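Local coordinates for putative peptide ABC-transport system periplasmic peptide-binding protein (PDB 4OEV), which binds nickel(II) outside the cytoplasm, here together with oxalate, and probably serves as the solute-binding component of an ABC-type nickel importer, at residues 239-244 and 452-457; 328-333 and 359-364; 333-338 and 377-382; 395-400 and 409-414. All blocks are in the same frame, centred on the assembly; numbering follows the deposited sequence.

Interaction 1. Residues 239-244 and 452-457; sequences ADYRAL and PPFIFL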
# COMPACT_ATOMS: atom_id res chain seq x y z
N ALA A 239 8.55 -3.36 0.13
CA ALA A 239 7.73 -4.58 0.07
C ALA A 239 6.71 -4.46 -1.06
O ALA A 239 5.74 -5.23 -1.16
CB ALA A 239 7.04 -4.85 1.45
N ASP A 240 6.91 -3.45 -1.90
CA ASP A 240 5.98 -3.16 -2.99
C ASP A 240 6.22 -4.06 -4.20
O ASP A 240 7.34 -4.09 -4.72
CB ASP A 240 6.15 -1.70 -3.39
CG ASP A 240 5.05 -1.24 -4.31
OD1 ASP A 240 4.03 -1.95 -4.46
OD2 ASP A 240 5.17 -0.13 -4.84
N TYR A 241 5.20 -4.78 -4.67
CA TYR A 241 5.37 -5.59 -5.92
C TYR A 241 4.43 -5.15 -7.06
O TYR A 241 3.40 -4.52 -6.82
CB TYR A 241 5.17 -7.09 -5.63
CG TYR A 241 3.76 -7.42 -5.15
CD1 TYR A 241 2.71 -7.57 -6.06
CD2 TYR A 241 3.48 -7.61 -3.80
CE1 TYR A 241 1.40 -7.85 -5.62
CE2 TYR A 241 2.18 -7.91 -3.35
CZ TYR A 241 1.16 -8.00 -4.27
OH TYR A 241 -0.12 -8.28 -3.85
N ARG A 242 4.79 -5.46 -8.31
CA ARG A 242 3.93 -5.25 -9.46
C ARG A 242 3.50 -6.61 -9.98
O ARG A 242 4.24 -7.56 -9.87
CB ARG A 242 4.62 -4.49 -10.62
CG ARG A 242 4.98 -3.04 -10.24
CD ARG A 242 3.78 -2.14 -10.23
NE ARG A 242 4.08 -0.90 -9.53
CZ ARG A 242 4.01 -0.74 -8.22
NH1 ARG A 242 3.66 -1.74 -7.41
NH2 ARG A 242 4.32 0.43 -7.69
N ALA A 243 2.29 -6.67 -10.51
CA ALA A 243 1.69 -7.93 -11.00
C ALA A 243 0.64 -7.63 -12.03
O ALA A 243 0.13 -6.50 -12.06
CB ALA A 243 1.06 -8.74 -9.77
N LEU A 244 0.30 -8.63 -12.88
CA LEU A 244 -0.90 -8.56 -13.70
C LEU A 244 -2.06 -9.09 -12.85
O LEU A 244 -2.03 -10.25 -12.44
CB LEU A 244 -0.80 -9.41 -14.99
CG LEU A 244 -2.02 -9.27 -15.87
CD1 LEU A 244 -2.02 -7.84 -16.35
CD2 LEU A 244 -1.92 -10.32 -17.11
N PRO A 452 -3.93 -19.11 -8.99
CA PRO A 452 -3.27 -17.79 -9.04
C PRO A 452 -4.25 -16.65 -9.42
O PRO A 452 -4.92 -16.69 -10.43
CB PRO A 452 -2.18 -17.99 -10.10
CG PRO A 452 -2.70 -19.15 -10.98
CD PRO A 452 -3.48 -20.04 -10.04
N PRO A 453 -4.35 -15.65 -8.55
CA PRO A 453 -5.19 -14.49 -8.87
C PRO A 453 -4.46 -13.55 -9.85
O PRO A 453 -5.10 -12.66 -10.46
CB PRO A 453 -5.35 -13.81 -7.52
CG PRO A 453 -4.09 -14.14 -6.81
CD PRO A 453 -3.80 -15.57 -7.18
N PHE A 454 -3.13 -13.67 -9.88
CA PHE A 454 -2.26 -12.70 -10.58
C PHE A 454 -1.26 -13.39 -11.51
O PHE A 454 -1.05 -14.62 -11.45
CB PHE A 454 -1.39 -11.84 -9.62
CG PHE A 454 -2.14 -10.92 -8.63
CD1 PHE A 454 -3.52 -10.61 -8.71
CD2 PHE A 454 -1.38 -10.27 -7.65
CE1 PHE A 454 -4.13 -9.78 -7.75
CE2 PHE A 454 -1.99 -9.42 -6.69
CZ PHE A 454 -3.35 -9.16 -6.75
N ILE A 455 -0.57 -12.58 -12.31
CA ILE A 455 0.82 -12.93 -12.67
C ILE A 455 1.73 -12.03 -11.82
O ILE A 455 1.72 -10.79 -12.03
CB ILE A 455 1.18 -12.69 -14.12
CG1 ILE A 455 0.25 -13.49 -15.05
CG2 ILE A 455 2.61 -13.09 -14.31
CD1 ILE A 455 0.54 -13.24 -16.52
N PHE A 456 2.43 -12.59 -10.83
CA PHE A 456 3.35 -11.74 -10.04
C PHE A 456 4.57 -11.44 -10.90
O PHE A 456 5.07 -12.33 -11.58
CB PHE A 456 3.78 -12.41 -8.75
CG PHE A 456 2.75 -12.35 -7.68
CD1 PHE A 456 2.84 -11.37 -6.68
CD2 PHE A 456 1.71 -13.23 -7.65
CE1 PHE A 456 1.91 -11.29 -5.65
CE2 PHE A 456 0.73 -13.15 -6.59
CZ PHE A 456 0.87 -12.18 -5.61
N LEU A 457 5.07 -10.21 -10.86
CA LEU A 457 6.16 -9.85 -11.77
C LEU A 457 7.42 -9.48 -11.00
O LEU A 457 8.42 -10.18 -11.10
CB LEU A 457 5.71 -8.71 -12.68
CG LEU A 457 4.55 -9.13 -13.59
CD1 LEU A 457 3.89 -7.88 -14.22
CD2 LEU A 457 5.10 -10.04 -14.71
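Strands 241-244 and 454-457 run antiparallel, their axes 4.4 Å apart at closest approach, with Leu244 and Ile455 as a hydrogen-bonded pair and Ala243 and Phe456 as the non-hydrogen-bonded pair. Leu244 N donates a hydrogen bond to Ile455 O at 2.7 Å, and Leu244 O accepts one from Ile455 N, while Leu457 N reaches Arg242 O. On the face that carries Ala243, three aromatic rings gather round its methyl group. Phe456 CE1 stands over one face of the Tyr241 ring, 3.5 Å from Tyr241 CE1, planes inclined at 48°. Tyr241 OH lies at the edge of the Phe454 ring, 3.6 Å from Phe454 CE2, and Ala243 CB touches Phe454 CD2 at 3.6 Å. A chi1 of 63° sets the Tyr241 ring toward Phe456. On the other face Leu244 and Ile455 run alongside each other, Leu244 CD2 against Ile455 CD1. Arg242 turns its end from the partner strand and forms a salt bridge with Asp240, NH1 to OD1 and NH2 to OD2; the same oxygens are hydrogen-bonded to His480 ND1 and His481 N, of the nickel site. Helices 342-357 and 256-265 cover the Leu244 and Ile455 side, and strand 379-384 continues the sheet beyond 241-246.

Interaction 2. Residues 328-333 and 359-364; sequences GKILEF and GVVSKV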
# COMPACT_ATOMS: atom_id res chain seq x y z
N GLY A 328 -15.09 -20.79 -31.92
CA GLY A 328 -15.22 -19.61 -32.75
C GLY A 328 -14.70 -18.32 -32.11
O GLY A 328 -14.79 -17.28 -32.75
N LYS A 329 -14.18 -18.37 -30.88
CA LYS A 329 -13.67 -17.15 -30.21
C LYS A 329 -12.18 -17.22 -29.95
O LYS A 329 -11.72 -18.14 -29.29
CB LYS A 329 -14.36 -16.92 -28.85
CG LYS A 329 -15.85 -16.68 -28.91
CD LYS A 329 -16.44 -16.88 -27.50
CE LYS A 329 -17.86 -16.36 -27.38
NZ LYS A 329 -18.36 -16.57 -25.97
N ILE A 330 -11.40 -16.23 -30.40
CA ILE A 330 -9.97 -16.28 -30.06
C ILE A 330 -9.76 -15.85 -28.60
O ILE A 330 -10.52 -15.05 -28.04
CB ILE A 330 -9.09 -15.41 -31.01
CG1 ILE A 330 -9.33 -13.94 -30.78
CG2 ILE A 330 -9.30 -15.80 -32.53
CD1 ILE A 330 -8.13 -13.05 -31.19
N LEU A 331 -8.78 -16.47 -27.96
CA LEU A 331 -8.43 -16.15 -26.59
C LEU A 331 -7.77 -14.77 -26.59
O LEU A 331 -6.60 -14.65 -26.97
CB LEU A 331 -7.48 -17.20 -26.00
CG LEU A 331 -7.49 -17.37 -24.45
CD1 LEU A 331 -6.63 -18.56 -24.00
CD2 LEU A 331 -6.95 -16.13 -23.79
N GLU A 332 -8.54 -13.75 -26.23
CA GLU A 332 -8.04 -12.36 -26.20
C GLU A 332 -8.67 -11.55 -25.08
O GLU A 332 -9.75 -11.90 -24.59
CB GLU A 332 -8.31 -11.64 -27.54
CG GLU A 332 -9.73 -11.14 -27.74
CD GLU A 332 -9.93 -10.54 -29.13
OE1 GLU A 332 -8.96 -9.97 -29.69
OE2 GLU A 332 -11.06 -10.66 -29.68
N PHE A 333 -8.01 -10.47 -24.68
CA PHE A 333 -8.49 -9.67 -23.57
C PHE A 333 -7.68 -8.37 -23.47
O PHE A 333 -6.67 -8.22 -24.16
CB PHE A 333 -8.43 -10.46 -22.24
CG PHE A 333 -7.05 -10.96 -21.90
CD1 PHE A 333 -6.20 -10.18 -21.16
CD2 PHE A 333 -6.60 -12.20 -22.36
CE1 PHE A 333 -4.91 -10.63 -20.86
CE2 PHE A 333 -5.32 -12.67 -22.07
CZ PHE A 333 -4.46 -11.87 -21.32
N GLY A 359 0.48 -17.27 -29.04
CA GLY A 359 -0.81 -17.25 -29.71
C GLY A 359 -1.96 -16.69 -28.89
O GLY A 359 -3.13 -16.97 -29.17
N VAL A 360 -1.65 -15.88 -27.88
CA VAL A 360 -2.68 -15.18 -27.11
C VAL A 360 -2.72 -13.71 -27.52
O VAL A 360 -1.71 -12.99 -27.43
CB VAL A 360 -2.43 -15.31 -25.60
CG1 VAL A 360 -3.44 -14.47 -24.82
CG2 VAL A 360 -2.52 -16.78 -25.19
N VAL A 361 -3.87 -13.27 -28.00
CA VAL A 361 -4.02 -11.89 -28.47
C VAL A 361 -4.41 -10.99 -27.29
O VAL A 361 -5.19 -11.39 -26.42
CB VAL A 361 -5.06 -11.78 -29.63
CG1 VAL A 361 -5.34 -10.32 -29.97
CG2 VAL A 361 -4.61 -12.57 -30.92
N SER A 362 -3.82 -9.81 -27.22
CA SER A 362 -4.20 -8.84 -26.17
C SER A 362 -4.02 -7.40 -26.65
O SER A 362 -3.30 -7.12 -27.64
CB SER A 362 -3.42 -9.08 -24.89
OG SER A 362 -2.04 -8.90 -25.11
N LYS A 363 -4.73 -6.50 -25.99
CA LYS A 363 -4.72 -5.09 -26.37
C LYS A 363 -4.29 -4.26 -25.20
O LYS A 363 -4.91 -4.36 -24.13
CB LYS A 363 -6.13 -4.67 -26.80
CG LYS A 363 -6.25 -3.20 -27.17
CD LYS A 363 -7.70 -2.82 -27.44
CE LYS A 363 -7.83 -1.33 -27.70
NZ LYS A 363 -9.23 -0.93 -28.11
N VAL A 364 -3.27 -3.41 -25.37
CA VAL A 364 -2.85 -2.60 -24.21
C VAL A 364 -3.66 -1.30 -24.16
O VAL A 364 -3.81 -0.61 -25.16
CB VAL A 364 -1.34 -2.31 -24.23
CG1 VAL A 364 -0.94 -1.37 -23.07
CG2 VAL A 364 -0.56 -3.63 -24.09
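Val361 meets Ile330 and Glu332 where two parallel strands of a beta-alpha-beta unit come together, strand 329-338 leading through helix 342-357 into strand 361-367. The methyl Ile330 CD1 touches Val361 CG2 at 3.6 Å. Glu332 runs alongside Val361, and its OE1 comes to 3.6 Å from Val361 CG1. The Ile330 contact depends on a chi1 of 70°, which tucks CG1 between the backbone N and the carbonyl carbon and carries CD1 across to the valine. On the reverse side Val360 CG1 serves two neighbours, lying 3.8 Å from Phe333 CE2 and 4.0 Å from Leu331 CD2. This side is the buried one: Leu262 of helix 256-265 and Leu311 of helix 304-313 close over Val360, whereas Glu332 and Lys363 are exposed.

The backbone bonds behind these contacts are long. Val361 N binds Leu331 O, Lys363 N binds Phe333 O, and between them the bond from Phe333 N to Val361 O is weak. Further out, the second strand follows Gly359, which, with positive phi, is the C-prime residue of the Schellman motif that ends helix 342-357, its bonds including Val360 N to Phe355 O. Beside the long central bond, Val361 O also receives a CA-H...O contact from Glu332 CA at 3.0 Å.

Interaction 3. Residues 333-338 and 377-382; sequences FEIWAM and VDSFLI. With OXL (oxalate ion), chain D.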
# COMPACT_ATOMS: atom_id res chain seq x y z
N PHE A 333 -8.01 -10.47 -24.68
CA PHE A 333 -8.49 -9.67 -23.57
C PHE A 333 -7.68 -8.37 -23.47
O PHE A 333 -6.67 -8.22 -24.16
CB PHE A 333 -8.43 -10.46 -22.24
CG PHE A 333 -7.05 -10.96 -21.90
CD1 PHE A 333 -6.20 -10.18 -21.16
CD2 PHE A 333 -6.60 -12.20 -22.36
CE1 PHE A 333 -4.91 -10.63 -20.86
CE2 PHE A 333 -5.32 -12.67 -22.07
CZ PHE A 333 -4.46 -11.87 -21.32
N GLU A 334 -8.14 -7.42 -22.66
CA GLU A 334 -7.40 -6.16 -22.56
C GLU A 334 -6.48 -6.13 -21.37
O GLU A 334 -6.78 -6.74 -20.34
CB GLU A 334 -8.35 -4.98 -22.49
CG GLU A 334 -9.20 -4.86 -23.72
CD GLU A 334 -10.27 -3.82 -23.57
OE1 GLU A 334 -10.79 -3.41 -24.63
OE2 GLU A 334 -10.61 -3.44 -22.41
N ILE A 335 -5.34 -5.45 -21.51
CA ILE A 335 -4.43 -5.24 -20.38
C ILE A 335 -4.38 -3.73 -20.11
O ILE A 335 -3.93 -2.98 -20.97
CB ILE A 335 -3.02 -5.75 -20.70
CG1 ILE A 335 -3.04 -7.24 -21.05
CG2 ILE A 335 -2.09 -5.50 -19.55
CD1 ILE A 335 -1.77 -7.69 -21.81
N TRP A 336 -4.84 -3.29 -18.94
CA TRP A 336 -4.90 -1.87 -18.65
C TRP A 336 -3.74 -1.41 -17.76
O TRP A 336 -3.36 -2.11 -16.81
CB TRP A 336 -6.24 -1.53 -17.98
CG TRP A 336 -7.41 -1.51 -18.96
CD1 TRP A 336 -7.90 -2.57 -19.69
CD2 TRP A 336 -8.24 -0.39 -19.28
NE1 TRP A 336 -8.98 -2.16 -20.46
CE2 TRP A 336 -9.20 -0.83 -20.22
CE3 TRP A 336 -8.25 0.95 -18.87
CZ2 TRP A 336 -10.17 0.02 -20.75
CZ3 TRP A 336 -9.21 1.81 -19.42
CH2 TRP A 336 -10.16 1.33 -20.34
N ALA A 337 -3.16 -0.25 -18.06
CA ALA A 337 -2.05 0.28 -17.25
C ALA A 337 -2.29 1.74 -16.97
O ALA A 337 -2.85 2.45 -17.81
CB ALA A 337 -0.66 0.10 -17.98
N MET A 338 -1.86 2.18 -15.78
CA MET A 338 -1.81 3.60 -15.47
C MET A 338 -0.86 4.32 -16.43
O MET A 338 0.34 4.06 -16.37
CB MET A 338 -1.33 3.81 -14.04
CG MET A 338 -2.21 3.15 -12.95
SD MET A 338 -1.38 3.44 -11.41
CE MET A 338 -2.52 2.72 -10.19
N VAL A 377 -12.02 -3.94 -15.56
CA VAL A 377 -11.20 -4.22 -16.76
C VAL A 377 -10.75 -5.67 -16.76
O VAL A 377 -10.69 -6.29 -15.71
CB VAL A 377 -9.95 -3.30 -16.82
CG1 VAL A 377 -10.40 -1.85 -16.92
CG2 VAL A 377 -9.09 -3.50 -15.60
N ASP A 378 -10.45 -6.23 -17.95
CA ASP A 378 -10.11 -7.64 -18.02
C ASP A 378 -8.90 -7.99 -17.21
O ASP A 378 -8.81 -9.07 -16.62
CB ASP A 378 -9.82 -8.12 -19.49
CG ASP A 378 -10.98 -7.88 -20.48
OD1 ASP A 378 -12.18 -7.95 -20.06
OD2 ASP A 378 -10.70 -7.64 -21.69
N SER A 379 -7.90 -7.11 -17.26
CA SER A 379 -6.72 -7.28 -16.46
C SER A 379 -6.06 -5.91 -16.26
O SER A 379 -6.35 -4.95 -17.01
CB SER A 379 -5.76 -8.29 -17.09
OG SER A 379 -5.21 -7.83 -18.33
N PHE A 380 -5.22 -5.82 -15.26
CA PHE A 380 -4.74 -4.53 -14.77
C PHE A 380 -3.33 -4.69 -14.21
O PHE A 380 -3.08 -5.64 -13.47
CB PHE A 380 -5.72 -3.99 -13.66
CG PHE A 380 -5.34 -2.65 -13.10
CD1 PHE A 380 -5.55 -1.49 -13.84
CD2 PHE A 380 -4.78 -2.56 -11.82
CE1 PHE A 380 -5.20 -0.25 -13.30
CE2 PHE A 380 -4.44 -1.30 -11.28
CZ PHE A 380 -4.63 -0.16 -12.03
N LEU A 381 -2.41 -3.78 -14.58
CA LEU A 381 -1.04 -3.82 -14.10
C LEU A 381 -1.07 -3.21 -12.68
O LEU A 381 -0.96 -2.00 -12.56
CB LEU A 381 -0.09 -3.03 -15.02
CG LEU A 381 1.34 -3.59 -15.10
CD1 LEU A 381 1.97 -3.70 -13.73
CD2 LEU A 381 1.33 -4.98 -15.71
N ILE A 382 -1.24 -4.07 -11.69
CA ILE A 382 -1.59 -3.72 -10.29
C ILE A 382 -0.35 -3.73 -9.39
O ILE A 382 0.71 -4.20 -9.81
CB ILE A 382 -2.63 -4.75 -9.76
CG1 ILE A 382 -3.41 -4.22 -8.51
CG2 ILE A 382 -1.87 -6.06 -9.32
CD1 ILE A 382 -4.67 -5.04 -8.24
C1 OXL D . -2.26 -0.14 -7.54
C2 OXL D . -3.37 -0.25 -6.51
O1 OXL D . -2.15 -0.93 -8.57
O2 OXL D . -4.46 -0.70 -6.91
O3 OXL D . -1.46 0.80 -7.37
O4 OXL D . -3.26 0.24 -5.32
O HOH W 1 -11.71 -4.45 -20.25
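Val377 CG1 sits on one face of the Trp336 indole, 3.5 Å from the centroid of the five-membered ring and 9° off its normal, a CH-pi contact. At the edge of the same ring, Trp336 NE1 gives a nearly straight hydrogen bond of 2.8 Å to Glu334 OE2, which is approached from above its carboxylate plane; this bond and the valine together fix how the indole is turned. A water bridges Glu334 OE2 to Asp378 N. The Phe380 ring has Met338 CE at its edge, near its plane, and oxalate O1 also lies at the edge, 3.6 Å from Phe380 CE2. The extended chain of Met338 carries CE to 3.6 Å from oxalate O3, and Ile382 CG1 approaches O1, so these side chains form part of the oxalate pocket.

Strands 333-338 and 379-382 run roughly parallel, their directions 29° apart, and link the sheet of the beta-alpha-beta unit to the strand lying next to 241-246. Trp336 supplies both bonds of the bridge: its N binds Ser379 O and its O accepts from Leu381 N at 2.9 Å. Toward the N-terminal ends of the segments, side chains take over from the backbone. Asp378 OD2 accepts a hydrogen bond from Glu334 N on its anti lone pair, at 2.7 Å. With chi1 at 66°, the Ser379 hydroxyl is placed to donate to Glu334 O at 2.8 Å.

Interaction 4. Residues 395-400 and 409-414; sequences FRVFES and EGWNFG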
# COMPACT_ATOMS: atom_id res chain seq x y z
N PHE A 395 -5.37 -9.39 3.51
CA PHE A 395 -6.78 -9.61 3.77
C PHE A 395 -7.71 -8.78 2.83
O PHE A 395 -8.62 -9.34 2.15
CB PHE A 395 -7.11 -9.34 5.24
CG PHE A 395 -8.47 -9.90 5.68
CD1 PHE A 395 -8.58 -11.21 6.08
CD2 PHE A 395 -9.63 -9.10 5.65
CE1 PHE A 395 -9.85 -11.74 6.50
CE2 PHE A 395 -10.90 -9.62 6.03
CZ PHE A 395 -11.01 -10.93 6.45
N ARG A 396 -7.49 -7.48 2.73
CA ARG A 396 -8.40 -6.68 1.88
C ARG A 396 -8.18 -6.98 0.40
O ARG A 396 -9.00 -6.57 -0.43
CB ARG A 396 -8.19 -5.17 2.09
CG ARG A 396 -8.85 -4.69 3.41
CD ARG A 396 -8.37 -3.29 3.82
NE ARG A 396 -7.01 -3.37 4.35
CZ ARG A 396 -6.34 -2.34 4.89
NH1 ARG A 396 -5.12 -2.53 5.37
NH2 ARG A 396 -6.89 -1.13 4.96
N VAL A 397 -7.06 -7.64 0.10
CA VAL A 397 -6.70 -7.83 -1.35
C VAL A 397 -7.21 -9.16 -1.96
O VAL A 397 -7.65 -9.18 -3.13
CB VAL A 397 -5.18 -7.72 -1.54
CG1 VAL A 397 -4.69 -8.11 -3.02
CG2 VAL A 397 -4.72 -6.33 -1.23
N PHE A 398 -7.14 -10.25 -1.18
CA PHE A 398 -7.40 -11.62 -1.68
C PHE A 398 -8.64 -12.26 -1.08
O PHE A 398 -9.17 -13.22 -1.62
CB PHE A 398 -6.20 -12.53 -1.36
CG PHE A 398 -4.89 -12.04 -2.01
CD1 PHE A 398 -4.72 -12.14 -3.38
CD2 PHE A 398 -3.88 -11.47 -1.24
CE1 PHE A 398 -3.54 -11.66 -3.98
CE2 PHE A 398 -2.71 -11.00 -1.83
CZ PHE A 398 -2.54 -11.11 -3.21
N GLU A 399 -9.05 -11.80 0.10
CA GLU A 399 -10.14 -12.51 0.73
C GLU A 399 -11.49 -12.24 0.08
O GLU A 399 -11.79 -11.10 -0.39
CB GLU A 399 -10.13 -12.16 2.25
CG GLU A 399 -10.47 -13.32 3.19
CD GLU A 399 -11.92 -13.24 3.54
OE1 GLU A 399 -12.42 -14.15 4.23
OE2 GLU A 399 -12.56 -12.21 3.18
N SER A 400 -12.34 -13.29 0.05
CA SER A 400 -13.60 -13.20 -0.70
C SER A 400 -14.51 -12.08 -0.29
O SER A 400 -15.14 -11.47 -1.15
CB SER A 400 -14.45 -14.49 -0.51
OG SER A 400 -13.98 -15.49 -1.39
N GLU A 409 -15.19 -1.01 0.58
CA GLU A 409 -13.85 -0.80 1.12
C GLU A 409 -12.98 -2.04 0.94
O GLU A 409 -11.92 -2.17 1.56
CB GLU A 409 -13.96 -0.36 2.61
CG GLU A 409 -14.54 1.04 2.75
CD GLU A 409 -16.08 1.10 2.71
OE1 GLU A 409 -16.75 0.38 3.49
OE2 GLU A 409 -16.63 1.90 1.92
N GLY A 410 -13.36 -2.94 0.01
CA GLY A 410 -12.50 -4.09 -0.22
C GLY A 410 -11.49 -3.72 -1.33
O GLY A 410 -11.73 -2.80 -2.12
N TRP A 411 -10.35 -4.39 -1.36
CA TRP A 411 -9.31 -4.10 -2.34
C TRP A 411 -9.14 -5.27 -3.33
O TRP A 411 -8.21 -5.29 -4.13
CB TRP A 411 -7.97 -3.85 -1.65
CG TRP A 411 -7.90 -2.63 -0.80
CD1 TRP A 411 -8.83 -1.64 -0.68
CD2 TRP A 411 -6.80 -2.28 0.04
NE1 TRP A 411 -8.38 -0.69 0.25
CE2 TRP A 411 -7.14 -1.08 0.69
CE3 TRP A 411 -5.58 -2.90 0.33
CZ2 TRP A 411 -6.27 -0.46 1.61
CZ3 TRP A 411 -4.72 -2.28 1.25
CH2 TRP A 411 -5.07 -1.08 1.86
N ASN A 412 -10.07 -6.22 -3.26
CA ASN A 412 -10.03 -7.38 -4.11
C ASN A 412 -10.66 -7.04 -5.46
O ASN A 412 -11.81 -7.39 -5.74
CB ASN A 412 -10.78 -8.54 -3.40
CG ASN A 412 -10.69 -9.86 -4.13
OD1 ASN A 412 -10.35 -9.93 -5.35
ND2 ASN A 412 -11.08 -10.93 -3.44
N PHE A 413 -9.91 -6.35 -6.31
CA PHE A 413 -10.45 -5.77 -7.48
C PHE A 413 -10.68 -6.75 -8.64
O PHE A 413 -11.43 -6.41 -9.55
CB PHE A 413 -9.56 -4.61 -7.96
CG PHE A 413 -9.48 -3.44 -6.97
CD1 PHE A 413 -10.50 -3.22 -6.08
CD2 PHE A 413 -8.47 -2.51 -7.03
CE1 PHE A 413 -10.45 -2.14 -5.16
CE2 PHE A 413 -8.44 -1.42 -6.14
CZ PHE A 413 -9.42 -1.25 -5.23
N GLY A 414 -10.02 -7.92 -8.58
CA GLY A 414 -10.16 -8.97 -9.59
C GLY A 414 -11.29 -9.93 -9.29
O GLY A 414 -11.59 -10.81 -10.10
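Arg396 lies flat on Trp411, the guanidinium and indole planes 19° apart and their centres separated by 4.0 Å, a stack with cation-pi character displaced from the middle of the six-membered ring. Arg396 CZ and Trp411 CH2 approach to 3.5 Å. The aliphatic part of the arginine shares the same face: CD stands over the six-membered ring in a CH-pi contact, while CB covers the indole nearer its root. The chain bends at chi3 (-75°), which lets the guanidinium follow the plane of the ring beneath it. Its nitrogens are also anchored outside the pair, NH1 to Phe392 O and NH2 to Ser99 O. Val397 CG2 closes the indole edge, 3.9 Å from Trp411 CE3.

This dense part joins the short helix 395-398 to the irregular chain preceding helix 419-429, which folds back against the helix end. Arg396 O accepts a 2.7 Å bond from Trp411 N, and Asn412, at the centre of an inverse gamma turn, packs its CA and CB against Val397 O. A CG anti to the backbone N (chi1 -174°) sends the Asn412 amide past the last turn, where ND2 binds Glu399 O at 3.1 Å. That bond is straight at the hydrogen but arrives well above the carbonyl plane; ND2 also binds Tyr416 O.

Toward Glu409 and Ser400, both partly exposed, the contact thins. The carboxylate of Glu409 leads away from the helix, and the closest contact of Glu409 is 4.4 Å, from its O to Arg396 CD.

Strand 379-384 joins interactions 1 and 3. It pairs with 241-246 of interaction 1, where Ala243 O and Ile382 N are 2.8 Å apart, and is bridged once to 329-338 in interaction 3, the two centres about 12 Å apart. Interactions 2 and 3 share Phe333 and strand 329-338, and their segments alternate along the chain. Interactions 2, 3 and 4 are all nested within interaction 1, interaction 4 coming last. Phe398 of interaction 4 packs against Phe454 of interaction 1, but its nearest atoms stay about 12 Å from interaction 2. Interactions 2, 3 and 1 thus lead inward from an outlying beta-alpha-beta unit, interaction 3 holding pocket residues and interaction 1 adjoining the site through Asp240.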